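Local coordinates for aminotransferase, classes I and II (Silicibacter pomeroyi DSS-3, PDB 3H14), which probably catalyses the pyridoxal-phosphate-dependent transfer of an amino group from L-aspartate to 2-oxoglutarate, giving oxaloacetate and L-glutamate, at residues V94-G99 with I261-A266; A302-I307 with A318-L323; V138-P143 with L160-L165; H204-E209 with A283-Y288. All blocks are in the same frame, centred on the assembly; numbering follows the deposited sequence. Where two conformers were deposited one is given.

Interaction 1 (V94-G99 with I261-A266); sequences VVITPG and ICAPHA
Pro-98 and Ala-263 bring the two backbones together, their CA atoms 4.0 Å apart, where the chain leaving strand 94-97 runs at 98° to the residues 261-263. No direct hydrogen bond links the segments at this crossing. A water does so instead, donating to Ile-96 O at 2.9 Å and accepting from Ala-263 N at 3.1 Å, so that a strand carbonyl and a loop amide are both satisfied through one molecule. The pyrrolidine ring of Pro-98 carries most of the side-chain contact. Its CG and CD lie against one methyl branch of Ile-261, and Pro-98 CG is 3.4 Å from Ile-261 CG2, tight for two carbons. With Ile-261 chi1 at -58°, CG2 stands trans to the isoleucine's own backbone N and faces the ring, while the CG1 arm leads away from it. Pro-98 CB rests on the peptide of Cys-262, 3.7 Å from Cys-262 O. On the neighbouring residue, the methyl of Ala-263 sits 3.4 Å from Thr-97 O and more loosely against CG2 of Ile-96. Gly-99, with a positive phi, occupies the N-cap position of helix 100-111; in aminotransferases of this family the start of this helix helps hold the cofactor phosphate, and the same is probable here. Strand 94-97 is an outermost strand of the seven-stranded sheet and pairs with strand 240-243; Ile-96 packs on helix 71-85, Ile-261 on helix 100-111, and the 261-264 loop leads directly into helix 265-274.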
loop_
_atom_site.group_PDB
_atom_site.type_symbol
_atom_site.label_atom_id
_atom_site.label_comp_id
_atom_site.label_asym_id
_atom_site.label_seq_id
_atom_site.Cartn_x
_atom_site.Cartn_y
_atom_site.Cartn_z
ATOM N N VAL A 94 -11.441 17.271 -2.491
ATOM C CA VAL A 94 -10.143 16.659 -2.809
ATOM C C VAL A 94 -9.065 17.543 -2.199
ATOM O O VAL A 94 -9.041 18.752 -2.441
ATOM C CB VAL A 94 -9.934 16.504 -4.335
ATOM C CG1 VAL A 94 -8.489 15.889 -4.696
ATOM C CG2 VAL A 94 -11.021 15.666 -4.902
ATOM N N VAL A 95 -8.239 16.967 -1.319
ATOM C CA VAL A 95 -7.107 17.626 -0.729
ATOM C C VAL A 95 -5.810 16.979 -1.281
ATOM O O VAL A 95 -5.606 15.767 -1.145
ATOM C CB VAL A 95 -7.141 17.489 0.802
ATOM C CG1 VAL A 95 -5.925 18.126 1.460
ATOM C CG2 VAL A 95 -8.416 18.095 1.364
ATOM N N ILE A 96 -4.946 17.799 -1.869
ATOM C CA ILE A 96 -3.688 17.339 -2.411
ATOM C C ILE A 96 -2.689 17.252 -1.267
ATOM O O ILE A 96 -2.558 18.186 -0.486
ATOM C CB ILE A 96 -3.162 18.308 -3.459
ATOM C CG1 ILE A 96 -4.208 18.517 -4.561
ATOM C CG2 ILE A 96 -1.834 17.794 -4.020
ATOM C CD1 ILE A 96 -4.862 17.210 -5.123
ATOM N N THR A 97 -1.990 16.128 -1.161
ATOM C CA THR A 97 -1.097 15.866 -0.035
ATOM C C THR A 97 0.307 15.588 -0.554
ATOM O O THR A 97 0.483 15.276 -1.715
ATOM C CB THR A 97 -1.519 14.596 0.734
ATOM O OG1 THR A 97 -1.431 13.493 -0.166
ATOM C CG2 THR A 97 -2.946 14.716 1.245
ATOM N N PRO A 98 1.305 15.675 0.318
ATOM C CA PRO A 98 2.641 15.247 -0.105
ATOM C C PRO A 98 2.804 13.700 -0.234
ATOM O O PRO A 98 3.888 13.167 -0.026
ATOM C CB PRO A 98 3.552 15.816 0.978
ATOM C CG PRO A 98 2.669 16.053 2.170
ATOM C CD PRO A 98 1.262 16.189 1.693
ATOM N N GLY A 99 1.770 12.984 -0.634
ATOM C CA GLY A 99 1.878 11.529 -0.707
ATOM C C GLY A 99 1.018 10.886 0.340
ATOM O O GLY A 99 0.221 11.544 1.007
ATOM N N ILE A 261 1.937 21.378 5.352
ATOM C CA ILE A 261 2.024 20.040 4.749
ATOM C C ILE A 261 1.351 20.016 3.379
ATOM O O ILE A 261 0.114 19.967 3.266
ATOM C CB ILE A 261 1.323 18.957 5.608
ATOM C CG1 ILE A 261 1.906 18.899 7.027
ATOM C CG2 ILE A 261 1.442 17.593 4.949
ATOM C CD1 ILE A 261 1.113 18.004 7.952
ATOM N N CYS A 262 2.151 20.036 2.331
ATOM C CA CYS A 262 1.596 20.079 0.997
ATOM C C CYS A 262 2.613 19.558 -0.004
ATOM O O CYS A 262 3.806 19.440 0.300
ATOM C CB CYS A 262 1.199 21.501 0.656
ATOM S SG CYS A 262 2.616 22.524 0.531
ATOM N N ALA A 263 2.111 19.216 -1.177
ATOM C CA ALA A 263 2.925 18.601 -2.203
ATOM C C ALA A 263 3.763 19.678 -2.915
ATOM O O ALA A 263 3.298 20.807 -3.095
ATOM C CB ALA A 263 2.060 17.857 -3.165
ATOM N N PRO A 264 5.001 19.330 -3.306
ATOM C CA PRO A 264 5.798 20.235 -4.105
ATOM C C PRO A 264 5.071 20.614 -5.390
ATOM O O PRO A 264 4.443 19.769 -6.010
ATOM C CB PRO A 264 7.060 19.428 -4.434
ATOM C CG PRO A 264 6.935 18.117 -3.755
ATOM C CD PRO A 264 5.677 18.050 -3.016
ATOM N N HIS A 265 5.138 21.875 -5.801
ATOM C CA HIS A 265 4.394 22.281 -7.001
ATOM C C HIS A 265 4.882 21.514 -8.231
ATOM O O HIS A 265 4.087 21.142 -9.067
ATOM C CB HIS A 265 4.466 23.800 -7.255
ATOM C CG HIS A 265 3.611 24.267 -8.408
ATOM N ND1 HIS A 265 4.131 24.583 -9.646
ATOM C CD2 HIS A 265 2.274 24.462 -8.505
ATOM C CE1 HIS A 265 3.151 24.964 -10.452
ATOM N NE2 HIS A 265 2.013 24.902 -9.783
ATOM N N ALA A 266 6.181 21.255 -8.332
ATOM C CA ALA A 266 6.717 20.487 -9.469
ATOM C C ALA A 266 6.021 19.130 -9.584
ATOM O O ALA A 266 5.610 18.702 -10.671
ATOM C CB ALA A 266 8.231 20.309 -9.326
HETATM O O HOH W 1 -0.812 20.262 -1.459
#

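Interaction 2 (A302-I307 with A318-L323); sequences AGFTRI and ADVSDL
Phe-304 and Leu-323 both turn their CG atoms beside the backbone N and trans to the carbonyl carbon (chi1 -56° and -54°), which sends the ring and the isobutyl group toward one another at roughly a right angle. Leu-323 CD1 approaches the ring obliquely, 3.7 Å from Phe-304 CE1, while Val-320 CG1 comes in at the ring edge, in its plane, 3.9 Å from Phe-304 CD1. Phe-304, a buried residue, also meets Phe-359 edge-to-face and Met-379 of helix 365-381. The backbones meet at a single bridge between Ile-307 and Ala-318, flanked by a hydrogen bond from Asp-319 N to Arg-306 O of 2.9 Å and nearly straight at 164°. This joins the chain that follows helix 278-302, after a Schellman motif at Gly-303, to strand 315-319, an outermost strand of the four-stranded sheet. Beyond the bridge the strand ends in an Asx turn, Asp-319 OD1 accepting from both N and OG of Ser-321. Two waters span the widening gap: one joins Gly-303 O to Asp-322 OD1, at 2.7 Å from the latter, and the other accepts from Arg-306 N and reaches Asp-319 O at 2.8 Å. Out at the surface, Arg-306 packs its CB on Asp-319 CB; Arg-306 NH1 makes a long salt bridge of 3.9 Å to Asp-322 OD2, doubtful because the arginine has two conformers.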
loop_
_atom_site.group_PDB
_atom_site.type_symbol
_atom_site.label_atom_id
_atom_site.label_comp_id
_atom_site.label_asym_id
_atom_site.label_seq_id
_atom_site.Cartn_x
_atom_site.Cartn_y
_atom_site.Cartn_z
ATOM N N ALA A 302 7.202 -24.326 -7.351
ATOM C CA ALA A 302 8.425 -24.159 -6.556
ATOM C C ALA A 302 8.264 -24.545 -5.078
ATOM O O ALA A 302 9.238 -24.540 -4.316
ATOM C CB ALA A 302 8.927 -22.716 -6.666
ATOM N N GLY A 303 7.047 -24.859 -4.646
ATOM C CA GLY A 303 6.816 -25.161 -3.229
ATOM C C GLY A 303 5.985 -24.145 -2.445
ATOM O O GLY A 303 5.690 -24.377 -1.273
ATOM N N PHE A 304 5.571 -23.054 -3.106
ATOM C CA PHE A 304 4.767 -22.002 -2.467
ATOM C C PHE A 304 3.294 -22.212 -2.802
ATOM O O PHE A 304 2.733 -21.580 -3.698
ATOM C CB PHE A 304 5.302 -20.607 -2.873
ATOM C CG PHE A 304 6.749 -20.428 -2.550
ATOM C CD1 PHE A 304 7.156 -20.122 -1.274
ATOM C CD2 PHE A 304 7.724 -20.622 -3.523
ATOM C CE1 PHE A 304 8.482 -19.997 -0.957
ATOM C CE2 PHE A 304 9.079 -20.497 -3.207
ATOM C CZ PHE A 304 9.456 -20.205 -1.920
ATOM N N THR A 305 2.665 -23.147 -2.078
ATOM C CA THR A 305 1.350 -23.661 -2.429
ATOM C C THR A 305 0.192 -23.051 -1.655
ATOM O O THR A 305 -0.974 -23.246 -2.042
ATOM C CB THR A 305 1.298 -25.209 -2.201
ATOM O OG1 THR A 305 1.724 -25.507 -0.869
ATOM C CG2 THR A 305 2.246 -25.907 -3.152
ATOM N N ARG A 306 0.522 -22.300 -0.599
ATOM C CA ARG A 306 -0.446 -21.618 0.256
ATOM C C ARG A 306 -0.260 -20.094 0.156
ATOM O O ARG A 306 0.609 -19.556 0.814
ATOM C CB ARG A 306 -0.219 -22.092 1.693
ATOM C CG ARG A 306 -0.398 -23.621 1.815
ATOM C CD ARG A 306 0.126 -24.242 3.114
ATOM N NE ARG A 306 -0.405 -25.609 3.204
ATOM C CZ ARG A 306 0.131 -26.686 2.630
ATOM N NH1 ARG A 306 1.252 -26.617 1.934
ATOM N NH2 ARG A 306 -0.463 -27.863 2.761
ATOM N N ILE A 307 -1.067 -19.430 -0.662
ATOM C CA ILE A 307 -0.976 -17.979 -0.857
ATOM C C ILE A 307 -2.329 -17.329 -0.678
ATOM O O ILE A 307 -3.394 -17.925 -0.950
ATOM C CB ILE A 307 -0.368 -17.594 -2.230
ATOM C CG1 ILE A 307 -1.303 -17.936 -3.395
ATOM C CG2 ILE A 307 0.986 -18.277 -2.425
ATOM C CD1 ILE A 307 -0.957 -17.219 -4.674
ATOM N N ALA A 318 2.603 -15.414 1.136
ATOM C CA ALA A 318 2.712 -16.886 1.190
ATOM C C ALA A 318 2.914 -17.319 2.600
ATOM O O ALA A 318 3.721 -16.748 3.318
ATOM C CB ALA A 318 3.925 -17.395 0.339
ATOM N N ASP A 319 2.231 -18.403 2.964
ATOM C CA ASP A 319 2.459 -19.079 4.220
ATOM C C ASP A 319 3.580 -20.094 3.964
ATOM O O ASP A 319 3.407 -21.000 3.175
ATOM C CB ASP A 319 1.149 -19.760 4.664
ATOM C CG ASP A 319 1.272 -20.491 5.989
ATOM O OD1 ASP A 319 2.397 -20.798 6.404
ATOM O OD2 ASP A 319 0.204 -20.780 6.611
ATOM N N VAL A 320 4.718 -19.925 4.617
ATOM C CA VAL A 320 5.895 -20.730 4.333
ATOM C C VAL A 320 6.281 -21.559 5.568
ATOM O O VAL A 320 7.406 -22.019 5.703
ATOM C CB VAL A 320 7.080 -19.852 3.817
ATOM C CG1 VAL A 320 6.699 -19.171 2.508
ATOM C CG2 VAL A 320 7.555 -18.842 4.852
ATOM N N SER A 321 5.315 -21.772 6.457
ATOM C CA SER A 321 5.589 -22.485 7.685
ATOM C C SER A 321 5.986 -23.969 7.461
ATOM O O SER A 321 6.557 -24.563 8.330
ATOM C CB SER A 321 4.408 -22.390 8.664
ATOM O OG SER A 321 3.220 -22.934 8.129
ATOM N N ASP A 322 5.680 -24.525 6.301
ATOM C CA ASP A 322 6.140 -25.877 5.945
ATOM C C ASP A 322 7.629 -25.898 5.541
ATOM O O ASP A 322 8.282 -26.952 5.580
ATOM C CB ASP A 322 5.233 -26.482 4.869
ATOM C CG ASP A 322 5.170 -25.672 3.601
ATOM O OD1 ASP A 322 5.106 -24.412 3.647
ATOM O OD2 ASP A 322 5.136 -26.320 2.542
ATOM N N LEU A 323 8.175 -24.721 5.215
ATOM C CA LEU A 323 9.520 -24.584 4.663
ATOM C C LEU A 323 10.516 -24.045 5.649
ATOM O O LEU A 323 11.708 -24.246 5.499
ATOM C CB LEU A 323 9.470 -23.634 3.472
ATOM C CG LEU A 323 8.498 -23.931 2.354
ATOM C CD1 LEU A 323 8.654 -22.866 1.294
ATOM C CD2 LEU A 323 8.741 -25.336 1.762
HETATM O O HOH W 2 4.882 -23.249 1.218
HETATM O O HOH W 3 3.365 -21.247 0.404
#

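Interaction 3 (V138-P143 with L160-L165); sequences VPVDLP and LDLAGL
Val-140 is the first residue of strand 138-143 to meet the other segment, and it uses both methyls. With chi1 at -180°, CG1 is placed beside the carbonyl carbon and near Leu-160, CG2 beside the backbone N and near Leu-162. Val-140 CG1 lies 3.8 Å from Leu-160 CD1, and Leu-162 CD2 rests alongside CB and CG2 of Val-140, 4.0 Å from each. Val-140 and Leu-160 lie side by side, pointing opposite ways. Asp-141 points its CB away from the leucines, and Leu-142 brings the chain back to the same side as Val-140. Its two methyls divide the work again: Leu-142 CD2 presses on Leu-160 CD1 at 3.4 Å, a tight approach, whereas Leu-142 CD1 reaches Leu-165 CD1 at 3.8 Å. One methyl of Leu-160 is thus shared by Val-140 and Leu-142. The joint is wholly apolar, with no hydrogen bond between the segments. The strand is an outermost one of the large-domain sheet, bonded through its backbone to strand 117-122, which in the sheet order separates it from strand 164-168. Leu-162 and Leu-165 continue the packing onto Phe-157 of helix 154-157, while Pro-139 and Asp-141 face helix 126-134, where Asp-141 forms a salt bridge with Arg-129.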
loop_
_atom_site.group_PDB
_atom_site.type_symbol
_atom_site.label_atom_id
_atom_site.label_comp_id
_atom_site.label_asym_id
_atom_site.label_seq_id
_atom_site.Cartn_x
_atom_site.Cartn_y
_atom_site.Cartn_z
ATOM N N VAL A 138 -2.520 4.945 19.587
ATOM C CA VAL A 138 -2.432 3.543 19.997
ATOM C C VAL A 138 -2.914 2.621 18.881
ATOM O O VAL A 138 -4.128 2.426 18.666
ATOM C CB VAL A 138 -3.209 3.284 21.279
ATOM C CG1 VAL A 138 -3.114 1.767 21.639
ATOM C CG2 VAL A 138 -2.702 4.188 22.423
ATOM N N PRO A 139 -1.961 2.011 18.156
ATOM C CA PRO A 139 -2.402 1.082 17.136
ATOM C C PRO A 139 -2.898 -0.203 17.793
ATOM O O PRO A 139 -2.352 -0.625 18.787
ATOM C CB PRO A 139 -1.143 0.885 16.272
ATOM C CG PRO A 139 0.003 1.165 17.207
ATOM C CD PRO A 139 -0.499 2.111 18.247
ATOM N N VAL A 140 -3.989 -0.758 17.282
ATOM C CA VAL A 140 -4.574 -1.998 17.785
ATOM C C VAL A 140 -4.581 -2.953 16.584
ATOM O O VAL A 140 -5.418 -2.864 15.697
ATOM C CB VAL A 140 -5.990 -1.785 18.381
ATOM C CG1 VAL A 140 -6.585 -3.110 18.911
ATOM C CG2 VAL A 140 -5.935 -0.777 19.542
ATOM N N ASP A 141 -3.619 -3.865 16.550
ATOM C CA ASP A 141 -3.557 -4.848 15.471
ATOM C C ASP A 141 -4.700 -5.818 15.640
ATOM O O ASP A 141 -4.954 -6.289 16.749
ATOM C CB ASP A 141 -2.214 -5.604 15.452
ATOM C CG ASP A 141 -1.087 -4.808 14.770
ATOM O OD1 ASP A 141 -1.284 -4.334 13.636
ATOM O OD2 ASP A 141 0.010 -4.711 15.356
ATOM N N LEU A 142 -5.406 -6.059 14.544
ATOM C CA LEU A 142 -6.504 -6.987 14.439
ATOM C C LEU A 142 -6.013 -8.171 13.594
ATOM O O LEU A 142 -5.912 -8.062 12.380
ATOM C CB LEU A 142 -7.673 -6.327 13.728
ATOM C CG LEU A 142 -8.074 -4.919 14.216
ATOM C CD1 LEU A 142 -9.194 -4.439 13.383
ATOM C CD2 LEU A 142 -8.467 -4.975 15.692
ATOM N N PRO A 143 -5.706 -9.296 14.242
ATOM C CA PRO A 143 -5.313 -10.507 13.474
ATOM C C PRO A 143 -6.441 -10.998 12.587
ATOM O O PRO A 143 -7.475 -11.448 13.077
ATOM C CB PRO A 143 -4.948 -11.528 14.560
ATOM C CG PRO A 143 -4.766 -10.711 15.818
ATOM C CD PRO A 143 -5.707 -9.533 15.691
ATOM N N LEU A 160 -13.802 -4.292 20.963
ATOM C CA LEU A 160 -12.744 -3.326 21.119
ATOM C C LEU A 160 -13.289 -1.885 21.057
ATOM O O LEU A 160 -14.069 -1.547 20.180
ATOM C CB LEU A 160 -11.703 -3.511 19.997
ATOM C CG LEU A 160 -10.951 -4.856 19.930
ATOM C CD1 LEU A 160 -9.942 -4.890 18.773
ATOM C CD2 LEU A 160 -10.267 -5.151 21.237
ATOM N N ASP A 161 -12.790 -1.051 21.960
ATOM C CA ASP A 161 -13.160 0.356 22.028
ATOM C C ASP A 161 -12.165 1.051 21.154
ATOM O O ASP A 161 -11.006 1.196 21.524
ATOM C CB ASP A 161 -13.062 0.869 23.457
ATOM C CG ASP A 161 -13.444 2.311 23.574
ATOM O OD1 ASP A 161 -14.581 2.637 23.168
ATOM O OD2 ASP A 161 -12.611 3.110 24.027
ATOM N N LEU A 162 -12.598 1.400 19.958
ATOM C CA LEU A 162 -11.717 2.008 18.973
ATOM C C LEU A 162 -12.237 3.373 18.603
ATOM O O LEU A 162 -13.422 3.542 18.323
ATOM C CB LEU A 162 -11.648 1.169 17.689
ATOM C CG LEU A 162 -11.059 -0.241 17.740
ATOM C CD1 LEU A 162 -11.153 -0.830 16.369
ATOM C CD2 LEU A 162 -9.626 -0.196 18.246
ATOM N N ALA A 163 -11.312 4.304 18.478
ATOM C CA ALA A 163 -11.598 5.671 18.001
ATOM C C ALA A 163 -11.626 5.724 16.479
ATOM O O ALA A 163 -12.302 6.570 15.875
ATOM C CB ALA A 163 -10.524 6.630 18.576
ATOM N N GLY A 164 -10.864 4.811 15.840
ATOM C CA GLY A 164 -10.827 4.704 14.412
ATOM C C GLY A 164 -10.528 3.304 13.921
ATOM O O GLY A 164 -10.024 2.437 14.687
ATOM N N LEU A 165 -10.846 3.107 12.651
ATOM C CA LEU A 165 -10.548 1.883 11.915
ATOM C C LEU A 165 -9.992 2.200 10.530
ATOM O O LEU A 165 -10.569 2.994 9.782
ATOM C CB LEU A 165 -11.789 1.034 11.750
ATOM C CG LEU A 165 -11.599 -0.309 11.012
ATOM C CD1 LEU A 165 -10.828 -1.307 11.887
ATOM C CD2 LEU A 165 -12.987 -0.881 10.590
#

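Interaction 4 (H204-E209 with A283-Y288); sequences HGIEYE and ANLDVY
The phenol oxygen of Tyr-208 touches Tyr-288 CB at 3.3 Å and is gripped by two polar partners, a hydrogen bond to the carbonyl O of Ala-313 and a weak one with the hydroxyl of Tyr-361. These bonds fix the far end of the ring, which crosses the Tyr-288 side chain at about a right angle and lays Tyr-208 CE2 4.1 Å from Tyr-288 CB. Next to it, Ile-206 approaches the Tyr-288 ring obliquely: Ile-206 CG2 is 3.8 Å from Tyr-288 CD2, and Ile-206 CD1 is 3.9 Å from Tyr-288 CE2. Leu-285 packs beside them, its CD1 at the edge of the Tyr-288 ring. Its CG stands trans to the backbone N (chi1 -175°), which swings the branch toward residues 205-208; Leu-285 CD2 then comes within 3.6 Å of Gly-205 O, and CD1 reaches both Ile-206 CG2 and the Tyr-208 ring. The loop is itself braced by Glu-207. Glu-207 OE2 accepts from Gly-205 N on the anti side, at 2.8 Å and an almost linear 171°, and OE1 accepts from Ala-212 N, so two backbone amides hold the carboxylate. In this family the strand preceding the loop ends at the aspartate that pairs with the cofactor's pyridine nitrogen, which probably places the loop close to the active site. The 204-209 loop follows strand 196-200 of the large sheet and lies on the early turns of the long helix 278-302; Tyr-288 also meets Phe-314, and Glu-209 forms a salt bridge with Arg-292 farther along that helix.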
loop_
_atom_site.group_PDB
_atom_site.type_symbol
_atom_site.label_atom_id
_atom_site.label_comp_id
_atom_site.label_asym_id
_atom_site.label_seq_id
_atom_site.Cartn_x
_atom_site.Cartn_y
_atom_site.Cartn_z
ATOM N N HIS A 204 -5.605 1.333 -5.759
ATOM C CA HIS A 204 -6.622 1.458 -6.822
ATOM C C HIS A 204 -6.004 1.776 -8.189
ATOM O O HIS A 204 -5.115 2.591 -8.294
ATOM C CB HIS A 204 -7.677 2.511 -6.474
ATOM C CG HIS A 204 -8.640 2.053 -5.424
ATOM N ND1 HIS A 204 -9.934 2.514 -5.341
ATOM C CD2 HIS A 204 -8.496 1.148 -4.427
ATOM C CE1 HIS A 204 -10.538 1.928 -4.317
ATOM N NE2 HIS A 204 -9.686 1.097 -3.744
ATOM N N GLY A 205 -6.526 1.141 -9.236
ATOM C CA GLY A 205 -5.936 1.180 -10.556
ATOM C C GLY A 205 -5.193 -0.112 -10.888
ATOM O O GLY A 205 -5.234 -0.582 -12.028
ATOM N N ILE A 206 -4.497 -0.681 -9.896
ATOM C CA ILE A 206 -3.767 -1.940 -10.062
ATOM C C ILE A 206 -4.657 -3.135 -9.680
ATOM O O ILE A 206 -4.624 -3.700 -8.546
ATOM C CB ILE A 206 -2.422 -1.955 -9.281
ATOM C CG1 ILE A 206 -1.558 -0.783 -9.743
ATOM C CG2 ILE A 206 -1.672 -3.289 -9.559
ATOM C CD1 ILE A 206 -0.254 -0.615 -8.972
ATOM N N GLU A 207 -5.484 -3.488 -10.651
ATOM C CA GLU A 207 -6.602 -4.388 -10.435
ATOM C C GLU A 207 -6.692 -5.331 -11.618
ATOM O O GLU A 207 -6.352 -4.953 -12.731
ATOM C CB GLU A 207 -7.871 -3.572 -10.347
ATOM C CG GLU A 207 -7.913 -2.574 -9.222
ATOM C CD GLU A 207 -9.043 -1.594 -9.407
ATOM O OE1 GLU A 207 -10.116 -2.045 -9.880
ATOM O OE2 GLU A 207 -8.841 -0.375 -9.127
ATOM N N TYR A 208 -7.125 -6.553 -11.364
ATOM C CA TYR A 208 -7.049 -7.644 -12.343
ATOM C C TYR A 208 -8.474 -8.002 -12.772
ATOM O O TYR A 208 -8.987 -7.378 -13.707
ATOM C CB TYR A 208 -6.246 -8.816 -11.757
ATOM C CG TYR A 208 -4.848 -8.332 -11.439
ATOM C CD1 TYR A 208 -4.434 -8.148 -10.131
ATOM C CD2 TYR A 208 -3.998 -7.941 -12.450
ATOM C CE1 TYR A 208 -3.191 -7.616 -9.837
ATOM C CE2 TYR A 208 -2.749 -7.424 -12.176
ATOM C CZ TYR A 208 -2.338 -7.278 -10.864
ATOM O OH TYR A 208 -1.097 -6.763 -10.589
ATOM N N GLU A 209 -9.146 -8.903 -12.060
ATOM C CA GLU A 209 -10.564 -9.189 -12.379
ATOM C C GLU A 209 -11.563 -8.567 -11.389
ATOM O O GLU A 209 -12.625 -8.142 -11.794
ATOM C CB GLU A 209 -10.810 -10.691 -12.591
ATOM C CG GLU A 209 -10.002 -11.584 -11.736
ATOM C CD GLU A 209 -8.677 -12.019 -12.347
ATOM O OE1 GLU A 209 -8.286 -11.564 -13.454
ATOM O OE2 GLU A 209 -8.035 -12.862 -11.688
ATOM N N ALA A 283 -0.196 0.061 -19.924
ATOM C CA ALA A 283 0.887 -0.811 -20.402
ATOM C C ALA A 283 1.631 -1.412 -19.221
ATOM O O ALA A 283 1.955 -2.618 -19.205
ATOM C CB ALA A 283 1.838 -0.039 -21.268
ATOM N N ASN A 284 1.919 -0.566 -18.234
ATOM C CA ASN A 284 2.472 -1.025 -16.962
ATOM C C ASN A 284 1.556 -2.066 -16.380
ATOM O O ASN A 284 2.014 -3.074 -15.919
ATOM C CB ASN A 284 2.582 0.105 -15.943
ATOM C CG ASN A 284 3.523 1.228 -16.367
ATOM O OD1 ASN A 284 4.368 1.075 -17.246
ATOM N ND2 ASN A 284 3.376 2.371 -15.714
ATOM N N LEU A 285 0.254 -1.821 -16.363
ATOM C CA LEU A 285 -0.676 -2.825 -15.822
ATOM C C LEU A 285 -0.700 -4.144 -16.617
ATOM O O LEU A 285 -0.853 -5.221 -16.037
ATOM C CB LEU A 285 -2.067 -2.254 -15.704
ATOM C CG LEU A 285 -3.090 -3.174 -15.030
ATOM C CD1 LEU A 285 -2.664 -3.548 -13.619
ATOM C CD2 LEU A 285 -4.454 -2.496 -15.014
ATOM N N ASP A 286 -0.552 -4.064 -17.937
ATOM C CA ASP A 286 -0.418 -5.282 -18.768
ATOM C C ASP A 286 0.772 -6.108 -18.318
ATOM O O ASP A 286 0.712 -7.338 -18.276
ATOM C CB ASP A 286 -0.273 -4.961 -20.274
ATOM C CG ASP A 286 -1.523 -4.325 -20.881
ATOM O OD1 ASP A 286 -2.643 -4.520 -20.347
ATOM O OD2 ASP A 286 -1.376 -3.593 -21.888
ATOM N N VAL A 287 1.862 -5.439 -17.966
ATOM C CA VAL A 287 3.008 -6.112 -17.418
ATOM C C VAL A 287 2.675 -6.803 -16.089
ATOM O O VAL A 287 2.990 -7.963 -15.891
ATOM C CB VAL A 287 4.193 -5.148 -17.251
ATOM C CG1 VAL A 287 5.296 -5.829 -16.532
ATOM C CG2 VAL A 287 4.686 -4.663 -18.659
ATOM N N TYR A 288 1.998 -6.105 -15.193
ATOM C CA TYR A 288 1.601 -6.738 -13.933
ATOM C C TYR A 288 0.686 -7.944 -14.195
ATOM O O TYR A 288 0.823 -8.955 -13.526
ATOM C CB TYR A 288 0.869 -5.765 -13.008
ATOM C CG TYR A 288 1.599 -4.492 -12.618
ATOM C CD1 TYR A 288 2.950 -4.471 -12.393
ATOM C CD2 TYR A 288 0.898 -3.320 -12.415
ATOM C CE1 TYR A 288 3.584 -3.283 -12.033
ATOM C CE2 TYR A 288 1.516 -2.154 -12.050
ATOM C CZ TYR A 288 2.841 -2.139 -11.848
ATOM O OH TYR A 288 3.471 -0.968 -11.510
#

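Interactions 1 and 3 reach the same seven-stranded sheet at its two outermost strands, 94-97 and 138-143, with centres about 28 Å apart, and interaction 3 is nested in the chain loop that interaction 1 closes. Interaction 4 alternates with interaction 1 along the chain, its centre about 25 Å away, and ties the loop after strand 196-200 to helix 278-302. Interactions 1 and 2 lie on opposite sides of the chain's centre, about 40 Å apart between centres. Helix 278-302 runs from the large-domain side, at interaction 4, to the small-domain four-stranded sheet at interaction 2, about 25 Å away between centres, consistent with the long interdomain helix of fold-type I aminotransferases.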